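Local structure of trans-isoprenyl diphosphate synthase (Caulobacter crescentus, 3OYR) at residues I61-K66 against R115-A120; L102-V107 against V132-F137; L195-S200 against Y220-G225; E186-K191 against F228-D233. The protein probably condenses isopentenyl diphosphate units onto farnesyl diphosphate to make all-trans-octaprenyl diphosphate, the precursor of the side chain of isoprenoid quinones. One frame throughout, in Å; residues are numbered along the deposited sequence.

Contact 1 of 4, residues I61-K66 against R115-A120; sequences IAAGGK and RGKVAA. With DMA (dimethylallyl diphosphate), chain D.
R115 and the glycine loop G64-G65 show how a pocket for diphosphate can be built from a side chain laid along a backbone. With CG anti to the carbonyl carbon (chi1 -66°) and the chain extended from CG to NE, the arginine runs past the loop and presents its guanidinium edge to one dimethylallyl diphosphate. NE meets O2B of that ligand at 2.8 Å almost in line (177°), and NH1 donates to O1B. G64 O lies over one guanidinium face, 3.5 Å from R115 CZ. A side chain on G65 would collide with R115 CZ, and its positive phi also calls for glycine. From the loop itself K66 N donates to O3B at 2.9 Å, while K66 NZ bonds O3B and O2A. A leucine in place of R115 would probably leave O1B and O2B without these donors and G64 O without its flat cover. Beyond, the extended K117 lies alongside A63, CE to CB 3.7 Å, and carries NZ to H59 O. R115 NH2 likewise ties to L60 O, joining the turn after strand 113-114 to the end of helix 52-61, with helix 87-109 touching R115 through H98 and L102.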
# COMPACT_ATOMS: atom_id res chain seq x y z
N ILE B 61 8.05 12.19 7.19
CA ILE B 61 6.98 12.94 7.82
C ILE B 61 7.48 14.21 8.52
O ILE B 61 6.95 15.30 8.28
CB ILE B 61 6.14 12.04 8.77
CG1 ILE B 61 5.44 10.91 8.00
CG2 ILE B 61 5.12 12.88 9.55
CD1 ILE B 61 5.00 9.69 8.90
N ALA B 62 8.51 14.08 9.36
CA ALA B 62 9.10 15.25 10.04
C ALA B 62 9.84 16.22 9.11
O ALA B 62 10.07 17.37 9.50
CB ALA B 62 9.99 14.81 11.24
N ALA B 63 10.18 15.77 7.90
CA ALA B 63 10.90 16.61 6.92
C ALA B 63 10.13 17.85 6.46
O ALA B 63 10.73 18.83 5.99
CB ALA B 63 11.29 15.78 5.70
N GLY B 64 8.82 17.82 6.60
CA GLY B 64 7.97 18.93 6.20
C GLY B 64 6.68 18.42 5.60
O GLY B 64 6.19 17.33 5.94
N GLY B 65 6.12 19.22 4.70
CA GLY B 65 4.92 18.85 3.98
C GLY B 65 3.81 19.79 4.39
O GLY B 65 3.71 20.14 5.56
N LYS B 66 2.98 20.17 3.44
CA LYS B 66 1.98 21.21 3.68
C LYS B 66 0.75 20.72 4.41
O LYS B 66 -0.05 21.53 4.88
CB LYS B 66 1.58 21.88 2.36
CG LYS B 66 2.73 22.56 1.63
CD LYS B 66 2.27 23.09 0.26
CE LYS B 66 1.87 21.95 -0.72
NZ LYS B 66 3.09 21.19 -1.15
N ARG B 115 10.97 16.76 0.00
CA ARG B 115 10.80 17.66 1.15
C ARG B 115 12.14 18.18 1.69
O ARG B 115 12.31 18.37 2.91
CB ARG B 115 9.95 17.00 2.26
CG ARG B 115 8.50 16.71 1.89
CD ARG B 115 7.77 15.96 3.02
NE ARG B 115 6.33 15.78 2.74
CZ ARG B 115 5.52 14.97 3.42
NH1 ARG B 115 4.23 14.90 3.08
NH2 ARG B 115 5.98 14.22 4.43
N GLY B 116 13.10 18.40 0.79
CA GLY B 116 14.38 18.99 1.16
C GLY B 116 15.43 17.99 1.64
O GLY B 116 16.59 18.36 1.80
N LYS B 117 15.01 16.74 1.88
CA LYS B 117 15.91 15.68 2.33
C LYS B 117 16.11 14.68 1.20
O LYS B 117 15.31 14.64 0.25
CB LYS B 117 15.35 14.95 3.57
CG LYS B 117 15.36 15.75 4.89
CD LYS B 117 14.98 14.82 6.05
CE LYS B 117 14.60 15.58 7.33
NZ LYS B 117 13.79 14.73 8.27
N VAL B 118 17.17 13.89 1.30
CA VAL B 118 17.41 12.77 0.39
C VAL B 118 16.21 11.82 0.48
O VAL B 118 15.65 11.64 1.56
CB VAL B 118 18.76 12.05 0.76
CG1 VAL B 118 18.74 11.53 2.21
CG2 VAL B 118 19.09 10.94 -0.21
N ALA B 119 15.78 11.28 -0.67
CA ALA B 119 14.66 10.35 -0.69
C ALA B 119 15.02 9.09 0.11
O ALA B 119 16.10 8.52 -0.07
CB ALA B 119 14.32 9.99 -2.12
N ALA B 120 14.10 8.67 0.98
CA ALA B 120 14.30 7.56 1.93
C ALA B 120 14.93 6.30 1.35
O ALA B 120 15.76 5.66 2.01
CB ALA B 120 12.99 7.22 2.61
C1 DMA D . 3.27 15.75 -3.60
O1 DMA D . 2.28 16.35 -2.75
C2 DMA D . 2.32 14.87 -4.32
C3 DMA D . 1.75 15.23 -5.47
C4 DMA D . 2.11 16.49 -6.21
C5 DMA D . 0.73 14.29 -6.03
PA DMA D . 2.40 17.74 -1.96
O1A DMA D . 1.11 18.05 -1.22
O2A DMA D . 2.86 18.79 -2.94
O3A DMA D . 3.60 17.30 -0.97
PB DMA D . 3.83 17.66 0.60
O1B DMA D . 2.95 16.71 1.38
O2B DMA D . 5.30 17.29 0.64
O3B DMA D . 3.51 19.11 0.83

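Contact 2 of 4, residues L102-V107 against V132-F137; sequences LLHDDV and VGDFLF. With CA (calcium ion), chain E; DMA (dimethylallyl diphosphate), chain G.
L103 and H104 carry the contact between helix 87-109 and helix 126-147, two nearly antiparallel helices (153° between the short segments) of the all-helical isoprenoid synthase fold. L103 points its CD1 at the second helix, where it meets the backbone at G133 N (3.8 Å) and two methyl groups, V132 CG1 and L136 CD1. H104 reaches the same helix beside this apolar patch: its CG stands anti to the carbonyl carbon (chi1 -73°), which brings the end of the ring close to G133, NE2 lying 3.7 Å from G133 CA. A CB on G133 would run into NE2, so the glycine is what admits the imidazole.

The next shell fixes the ring. NE2 is bonded to V130 O, just before G133 on helix 126-147, and ND1 to D134 OD2 of the second subunit; D134 of this chain returns the same bond to H104 of that subunit. The pairing of these residues places the contact at the dimer interface, where the two H104 rings also meet.

On another side of helix 87-109 lies the aspartate-rich motif, DDxxD, of the family. D105 sends OD2 to a calcium ion at 2.3 Å, a metal also held by D109 and by the diphosphate of a dimethylallyl diphosphate. D106 stands one step back: its OD1 accepts from a calcium-bound water at 2.8 Å and pairs with R114. Within the chain, H104 and D134 meet with ring and carboxylate planes 77° apart, D134 OD1 lying at the ring edge 3.1 Å from H104 CE1.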
# COMPACT_ATOMS: atom_id res chain seq x y z
N LEU B 102 3.94 8.69 -1.61
CA LEU B 102 5.24 9.35 -1.81
C LEU B 102 6.42 8.39 -1.82
O LEU B 102 7.27 8.46 -2.72
CB LEU B 102 5.49 10.45 -0.77
CG LEU B 102 4.48 11.59 -0.74
CD1 LEU B 102 4.88 12.59 0.33
CD2 LEU B 102 4.34 12.29 -2.12
N LEU B 103 6.47 7.51 -0.82
CA LEU B 103 7.56 6.54 -0.72
C LEU B 103 7.59 5.65 -1.96
O LEU B 103 8.64 5.45 -2.55
CB LEU B 103 7.43 5.70 0.55
CG LEU B 103 7.73 6.44 1.87
CD1 LEU B 103 7.36 5.59 3.06
CD2 LEU B 103 9.18 6.87 1.97
N HIS B 104 6.42 5.17 -2.37
CA HIS B 104 6.30 4.32 -3.52
C HIS B 104 6.58 5.08 -4.82
O HIS B 104 7.31 4.58 -5.68
CB HIS B 104 4.91 3.66 -3.53
CG HIS B 104 4.77 2.58 -2.50
ND1 HIS B 104 3.83 1.58 -2.61
CD2 HIS B 104 5.46 2.33 -1.37
CE1 HIS B 104 3.96 0.75 -1.59
NE2 HIS B 104 4.94 1.19 -0.82
N ASP B 105 6.05 6.30 -4.93
CA ASP B 105 6.19 7.05 -6.16
C ASP B 105 7.65 7.49 -6.36
O ASP B 105 8.16 7.40 -7.47
CB ASP B 105 5.23 8.23 -6.19
CG ASP B 105 5.37 9.08 -7.44
OD1 ASP B 105 4.88 8.68 -8.52
OD2 ASP B 105 5.98 10.16 -7.35
N ASP B 106 8.32 7.91 -5.29
CA ASP B 106 9.75 8.24 -5.37
C ASP B 106 10.64 7.08 -5.77
O ASP B 106 11.63 7.28 -6.48
CB ASP B 106 10.27 8.85 -4.06
CG ASP B 106 9.87 10.30 -3.88
OD1 ASP B 106 9.66 11.02 -4.90
OD2 ASP B 106 9.74 10.72 -2.71
N VAL B 107 10.30 5.86 -5.32
CA VAL B 107 11.03 4.66 -5.72
C VAL B 107 10.81 4.36 -7.21
O VAL B 107 11.75 4.01 -7.93
CB VAL B 107 10.62 3.44 -4.84
CG1 VAL B 107 11.09 2.13 -5.44
CG2 VAL B 107 11.19 3.60 -3.46
N VAL B 132 7.78 0.01 4.21
CA VAL B 132 7.32 1.02 5.17
C VAL B 132 6.08 1.75 4.65
O VAL B 132 5.13 2.02 5.40
CB VAL B 132 8.44 2.00 5.59
CG1 VAL B 132 7.90 3.14 6.47
CG2 VAL B 132 9.55 1.23 6.35
N GLY B 133 6.06 2.00 3.34
CA GLY B 133 4.83 2.46 2.69
C GLY B 133 3.68 1.50 2.94
O GLY B 133 2.61 1.95 3.36
N ASP B 134 3.90 0.20 2.72
CA ASP B 134 2.88 -0.83 3.05
C ASP B 134 2.41 -0.79 4.50
O ASP B 134 1.21 -0.91 4.76
CB ASP B 134 3.34 -2.25 2.68
CG ASP B 134 3.60 -2.42 1.20
OD1 ASP B 134 3.17 -1.54 0.41
OD2 ASP B 134 4.25 -3.43 0.82
N PHE B 135 3.34 -0.57 5.44
CA PHE B 135 3.03 -0.36 6.87
C PHE B 135 2.08 0.84 7.10
O PHE B 135 1.06 0.73 7.81
CB PHE B 135 4.33 -0.17 7.70
CG PHE B 135 4.09 0.20 9.17
CD1 PHE B 135 3.87 -0.79 10.12
CD2 PHE B 135 4.10 1.54 9.58
CE1 PHE B 135 3.65 -0.45 11.46
CE2 PHE B 135 3.89 1.89 10.92
CZ PHE B 135 3.67 0.89 11.86
N LEU B 136 2.43 1.97 6.50
CA LEU B 136 1.65 3.21 6.64
C LEU B 136 0.26 3.08 6.05
O LEU B 136 -0.74 3.55 6.63
CB LEU B 136 2.40 4.41 6.06
CG LEU B 136 3.72 4.77 6.79
CD1 LEU B 136 4.52 5.84 6.06
CD2 LEU B 136 3.48 5.20 8.22
N PHE B 137 0.20 2.38 4.92
CA PHE B 137 -1.07 2.11 4.27
C PHE B 137 -1.95 1.30 5.21
O PHE B 137 -3.12 1.65 5.43
CB PHE B 137 -0.87 1.39 2.94
CG PHE B 137 -2.12 1.27 2.12
CD1 PHE B 137 -2.76 0.04 1.97
CD2 PHE B 137 -2.67 2.38 1.51
CE1 PHE B 137 -3.91 -0.07 1.22
CE2 PHE B 137 -3.81 2.28 0.77
CZ PHE B 137 -4.43 1.04 0.61
CA CA E . 7.08 11.66 -8.68
C1 DMA G . 2.24 11.91 -8.40
O1 DMA G . 2.69 13.19 -8.83
C2 DMA G . 2.79 11.49 -7.08
C3 DMA G . 2.05 10.88 -6.15
C4 DMA G . 0.60 10.55 -6.33
C5 DMA G . 2.72 10.52 -4.87
PA DMA G . 4.24 13.61 -9.14
O1A DMA G . 4.10 14.78 -10.07
O2A DMA G . 5.10 12.43 -9.52
O3A DMA G . 4.63 14.14 -7.67
PB DMA G . 6.10 14.63 -7.18
O1B DMA G . 5.70 15.12 -5.82
O2B DMA G . 6.52 15.69 -8.17
O3B DMA G . 7.01 13.43 -7.22
O HOH W 1 9.07 11.15 -7.59
O HOH W 2 8.49 13.08 -10.19

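Contact 3 of 4, residues L195-S200 against Y220-G225; sequences LFAAAS and YGLNLG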
# COMPACT_ATOMS: atom_id res chain seq x y z
N LEU B 195 -7.49 11.65 -4.17
CA LEU B 195 -7.14 11.70 -2.74
C LEU B 195 -7.64 13.02 -2.07
O LEU B 195 -8.19 13.02 -0.94
CB LEU B 195 -5.63 11.49 -2.53
CG LEU B 195 -5.22 11.24 -1.07
CD1 LEU B 195 -6.11 10.18 -0.41
CD2 LEU B 195 -3.78 10.83 -1.01
N PHE B 196 -7.54 14.13 -2.81
CA PHE B 196 -8.12 15.41 -2.39
C PHE B 196 -9.63 15.33 -2.30
O PHE B 196 -10.19 15.77 -1.30
CB PHE B 196 -7.74 16.56 -3.32
CG PHE B 196 -6.36 17.12 -3.06
CD1 PHE B 196 -5.32 16.87 -3.93
CD2 PHE B 196 -6.11 17.91 -1.94
CE1 PHE B 196 -4.05 17.41 -3.69
CE2 PHE B 196 -4.87 18.45 -1.68
CZ PHE B 196 -3.84 18.21 -2.56
N ALA B 197 -10.28 14.77 -3.33
CA ALA B 197 -11.73 14.56 -3.30
C ALA B 197 -12.14 13.68 -2.10
O ALA B 197 -13.10 14.00 -1.41
CB ALA B 197 -12.21 13.92 -4.59
N ALA B 198 -11.44 12.55 -1.92
CA ALA B 198 -11.65 11.60 -0.81
C ALA B 198 -11.46 12.23 0.57
O ALA B 198 -12.29 12.01 1.47
CB ALA B 198 -10.73 10.39 -0.94
N ALA B 199 -10.39 13.01 0.72
CA ALA B 199 -10.12 13.73 1.97
C ALA B 199 -11.28 14.62 2.37
O ALA B 199 -11.74 14.54 3.51
CB ALA B 199 -8.83 14.55 1.90
N SER B 200 -11.79 15.42 1.43
CA SER B 200 -12.94 16.27 1.73
C SER B 200 -14.19 15.46 1.93
O SER B 200 -14.94 15.73 2.85
CB SER B 200 -13.22 17.35 0.69
OG SER B 200 -12.34 17.22 -0.39
N TYR B 220 -15.48 19.93 -4.52
CA TYR B 220 -14.48 20.93 -4.17
C TYR B 220 -13.08 20.30 -4.23
O TYR B 220 -12.20 20.82 -4.88
CB TYR B 220 -14.74 21.58 -2.78
CG TYR B 220 -13.55 22.37 -2.28
CD1 TYR B 220 -13.32 23.67 -2.73
CD2 TYR B 220 -12.61 21.80 -1.41
CE1 TYR B 220 -12.21 24.39 -2.32
CE2 TYR B 220 -11.49 22.53 -1.01
CZ TYR B 220 -11.31 23.82 -1.45
OH TYR B 220 -10.20 24.52 -1.06
N GLY B 221 -12.92 19.17 -3.54
CA GLY B 221 -11.62 18.50 -3.46
C GLY B 221 -11.13 17.99 -4.81
O GLY B 221 -9.95 18.14 -5.11
N LEU B 222 -12.02 17.40 -5.62
CA LEU B 222 -11.63 16.87 -6.93
C LEU B 222 -11.08 17.99 -7.82
O LEU B 222 -9.96 17.90 -8.37
CB LEU B 222 -12.81 16.17 -7.61
CG LEU B 222 -12.57 15.12 -8.69
CD1 LEU B 222 -12.26 15.76 -10.04
CD2 LEU B 222 -11.48 14.15 -8.30
N ASN B 223 -11.86 19.06 -7.94
CA ASN B 223 -11.40 20.22 -8.69
C ASN B 223 -10.16 20.89 -8.10
O ASN B 223 -9.27 21.30 -8.86
CB ASN B 223 -12.54 21.22 -8.93
CG ASN B 223 -13.59 20.67 -9.85
OD1 ASN B 223 -13.36 20.53 -11.06
ND2 ASN B 223 -14.74 20.35 -9.30
N LEU B 224 -10.08 20.97 -6.77
CA LEU B 224 -8.85 21.50 -6.13
C LEU B 224 -7.64 20.67 -6.53
O LEU B 224 -6.59 21.21 -6.86
CB LEU B 224 -8.97 21.57 -4.61
CG LEU B 224 -7.73 22.25 -4.02
CD1 LEU B 224 -8.06 23.57 -3.44
CD2 LEU B 224 -7.08 21.40 -3.00
N GLY B 225 -7.80 19.35 -6.53
CA GLY B 225 -6.70 18.45 -6.86
C GLY B 225 -6.23 18.52 -8.30
O GLY B 225 -5.02 18.43 -8.55
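G221 sits against F196, A197 and S200 where helices 181-206 and 211-238, consecutive in the chain, pack as an antiparallel helical hairpin within the all-helical isoprenoid synthase fold. The short segments approach to 6.8 Å between axes, an intimacy that small residues make possible: CA of G221 lies 3.9 Å from CA of A197, and a CB on this glycine would collide with S200 OG, F196 O and the A197 backbone. G221 O in turn comes up to F196 CB. One residue on, the backbone of L222 closes on the same alanine, L222 N lying 3.6 Å from the A197 methyl, CB.

L224, almost a turn later than G221, offers CD2 to the F196 ring, touching CD2 and CE2 as the two side chains cross obliquely. G225 meets the same ring with its bare CA, 3.6 Å from F196 CD1; a side chain here would be tight against the phenylalanine. M72 of helix 68-79 also touches both F196 and L224, while the F196 ring meets that of F228 farther along the second helix, toward the substrate pocket.

S200 faces G221 with its hydroxyl turned back onto its own helix, with a weak bond to L217 O as well. A valine at S200 would probably cost F196 O its hydroxyl donor and press a methyl toward G221. As it is, F196 O is gripped from opposite faces of its carbonyl plane, by S200 N and by S200 OG, the latter at 2.7 Å, while S200 OG also stands 3.4 Å from G221 CA.

Contact 4 of 4, residues E186-K191 against F228-D233; sequences EIIQAK and FQLADD. With CA (calcium ion), chain F; DMA (dimethylallyl diphosphate), chain G; DMA (dimethylallyl diphosphate), chain D.
One side of the active-site pocket, where the second calcium site and both dimethylallyl diphosphates come together, is built by K191 of helix 181-206 and Q229 of helix 211-238, with I188 packed behind. I188 carries the apolar part of the contact. Its CG1 takes the crowded position between backbone N and carbonyl carbon (chi1 64°), which sends CD1 toward L230 and lays CG2 on Q229 CG at 3.6 Å. CD1 touches L230 CG where the two side chains cross at about a right angle. The axes of the short segments, 113° apart, come no closer than 10.4 Å, a distance that these side chains bridge.

Q229 then bends at chi2 and turns its amide into the cleft. NE2 donates to D233 OD1 at 2.8 Å, meeting it from above the carboxylate plane, and only weakly to O1A of the calcium-bound dimethylallyl diphosphate, while OE1 is held by T192 and D233 OD2 is bonded by Y184. D232 belongs to the second aspartate-rich motif, which in this family faces the DDxxD helix across the cleft. Its OD1 binds calcium at 2.3 Å; the other five ligands of that ion are two diphosphate oxygens and three waters. OD2 pairs with K246.

K191, extended beyond CG, passes Q229 with CE 4.1 Å from NE2. Its ammonium is bonded to Q170 and to a water that also reaches D233 OD1, with a weak bond to O1 of the same calcium-bound ligand. F228 turns its ring edge to the second dimethylallyl diphosphate, F228 CZ standing 3.3 Å from O2A of that molecule.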
# COMPACT_ATOMS: atom_id res chain seq x y z
N GLU B 186 -7.00 12.30 -17.28
CA GLU B 186 -7.47 11.08 -16.65
C GLU B 186 -6.44 10.60 -15.63
O GLU B 186 -6.80 10.25 -14.53
CB GLU B 186 -7.73 10.02 -17.72
CG GLU B 186 -8.34 8.73 -17.21
CD GLU B 186 -8.46 7.65 -18.28
OE1 GLU B 186 -8.80 6.50 -17.91
OE2 GLU B 186 -8.23 7.93 -19.49
N ILE B 187 -5.16 10.62 -16.00
CA ILE B 187 -4.07 10.27 -15.10
C ILE B 187 -4.01 11.17 -13.87
O ILE B 187 -3.96 10.67 -12.74
CB ILE B 187 -2.72 10.35 -15.86
CG1 ILE B 187 -2.63 9.21 -16.88
CG2 ILE B 187 -1.52 10.47 -14.89
CD1 ILE B 187 -1.43 9.34 -17.86
N ILE B 188 -4.00 12.50 -14.07
CA ILE B 188 -3.89 13.40 -12.92
C ILE B 188 -5.15 13.34 -12.05
O ILE B 188 -5.07 13.49 -10.84
CB ILE B 188 -3.45 14.85 -13.27
CG1 ILE B 188 -4.48 15.58 -14.16
CG2 ILE B 188 -2.09 14.80 -13.96
CD1 ILE B 188 -4.35 17.12 -14.16
N GLN B 189 -6.30 13.07 -12.65
CA GLN B 189 -7.50 12.95 -11.82
C GLN B 189 -7.38 11.76 -10.85
O GLN B 189 -7.73 11.87 -9.66
CB GLN B 189 -8.78 12.90 -12.65
CG GLN B 189 -10.04 12.87 -11.76
CD GLN B 189 -11.33 12.92 -12.53
OE1 GLN B 189 -11.57 13.81 -13.34
NE2 GLN B 189 -12.22 11.97 -12.24
N ALA B 190 -6.86 10.66 -11.36
CA ALA B 190 -6.76 9.42 -10.61
C ALA B 190 -5.63 9.46 -9.60
O ALA B 190 -5.83 9.17 -8.43
CB ALA B 190 -6.59 8.23 -11.57
N LYS B 191 -4.44 9.86 -10.05
CA LYS B 191 -3.27 9.75 -9.22
C LYS B 191 -3.17 10.87 -8.18
O LYS B 191 -2.51 10.68 -7.16
CB LYS B 191 -2.00 9.70 -10.07
CG LYS B 191 -1.46 11.07 -10.43
CD LYS B 191 -0.05 10.97 -10.96
CE LYS B 191 0.39 12.32 -11.50
NZ LYS B 191 1.82 12.27 -11.97
N PHE B 228 -4.30 21.65 -8.44
CA PHE B 228 -3.10 21.38 -7.67
C PHE B 228 -2.05 20.67 -8.52
O PHE B 228 -0.90 21.10 -8.56
CB PHE B 228 -3.44 20.53 -6.42
CG PHE B 228 -2.28 20.36 -5.46
CD1 PHE B 228 -2.01 21.34 -4.50
CD2 PHE B 228 -1.45 19.23 -5.53
CE1 PHE B 228 -0.92 21.19 -3.62
CE2 PHE B 228 -0.36 19.07 -4.64
CZ PHE B 228 -0.09 20.05 -3.69
N GLN B 229 -2.47 19.61 -9.20
CA GLN B 229 -1.54 18.80 -9.99
C GLN B 229 -1.03 19.52 -11.24
O GLN B 229 0.16 19.42 -11.59
CB GLN B 229 -2.16 17.47 -10.35
CG GLN B 229 -1.18 16.51 -10.97
CD GLN B 229 0.02 16.22 -10.09
OE1 GLN B 229 -0.12 15.94 -8.90
NE2 GLN B 229 1.21 16.28 -10.66
N LEU B 230 -1.92 20.24 -11.92
CA LEU B 230 -1.53 21.13 -13.03
C LEU B 230 -0.46 22.13 -12.60
O LEU B 230 0.55 22.28 -13.29
CB LEU B 230 -2.74 21.85 -13.62
CG LEU B 230 -3.65 20.92 -14.43
CD1 LEU B 230 -4.98 21.57 -14.66
CD2 LEU B 230 -3.02 20.58 -15.73
N ALA B 231 -0.67 22.79 -11.46
CA ALA B 231 0.34 23.70 -10.90
C ALA B 231 1.62 22.96 -10.54
O ALA B 231 2.71 23.46 -10.81
CB ALA B 231 -0.19 24.46 -9.69
N ASP B 232 1.51 21.76 -9.98
CA ASP B 232 2.67 20.93 -9.67
C ASP B 232 3.46 20.58 -10.93
O ASP B 232 4.70 20.64 -10.93
CB ASP B 232 2.29 19.64 -8.94
CG ASP B 232 3.49 18.85 -8.50
OD1 ASP B 232 3.91 17.91 -9.25
OD2 ASP B 232 4.06 19.20 -7.44
N ASP B 233 2.75 20.21 -11.99
CA ASP B 233 3.38 19.91 -13.27
C ASP B 233 4.09 21.13 -13.87
O ASP B 233 5.20 21.00 -14.40
CB ASP B 233 2.37 19.29 -14.24
CG ASP B 233 2.01 17.84 -13.87
OD1 ASP B 233 2.61 17.27 -12.93
OD2 ASP B 233 1.13 17.26 -14.52
CA CA F . 5.63 16.62 -9.95
C1 DMA G . 2.24 11.91 -8.40
O1 DMA G . 2.69 13.19 -8.83
C2 DMA G . 2.79 11.49 -7.08
C3 DMA G . 2.05 10.88 -6.15
C4 DMA G . 0.60 10.55 -6.33
C5 DMA G . 2.72 10.52 -4.87
PA DMA G . 4.24 13.61 -9.14
O1A DMA G . 4.10 14.78 -10.07
O2A DMA G . 5.10 12.43 -9.52
O3A DMA G . 4.63 14.14 -7.67
PB DMA G . 6.10 14.63 -7.18
O1B DMA G . 5.70 15.12 -5.82
O2B DMA G . 6.52 15.69 -8.17
O3B DMA G . 7.01 13.43 -7.22
C1 DMA D . 3.27 15.75 -3.60
O1 DMA D . 2.28 16.35 -2.75
C2 DMA D . 2.32 14.87 -4.32
C3 DMA D . 1.75 15.23 -5.47
C4 DMA D . 2.11 16.49 -6.21
C5 DMA D . 0.73 14.29 -6.03
PA DMA D . 2.40 17.74 -1.96
O1A DMA D . 1.11 18.05 -1.22
O2A DMA D . 2.86 18.79 -2.94
O3A DMA D . 3.60 17.30 -0.97
PB DMA D . 3.83 17.66 0.60
O1B DMA D . 2.95 16.71 1.38
O2B DMA D . 5.30 17.29 0.64
O3B DMA D . 3.51 19.11 0.83
O HOH W 3 1.81 14.62 -13.62
O HOH W 4 6.98 18.58 -9.75
O HOH W 5 5.00 17.11 -12.16
O HOH W 6 7.64 15.59 -10.80

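From the N terminus, the loop after helix 52-61 is the first element to be used: contact 1 closes 48 residues, mostly helical, by bringing it against the strand 117-118 region. Contact 2 opens inside that span, on helix 87-109, and closes beyond it on helix 126-147, so the two cross; they touch where R115 and A120 pack on L102 and L103. Contacts 3 and 4 follow in series, both joining helix 181-206 to helix 211-238, with contact 3 nested inside the loop that contact 4 closes and touching it at F196 and F228. Contacts 1 and 4 touch at K66 and F228 and share one dimethylallyl diphosphate; contacts 2 and 4 share the other.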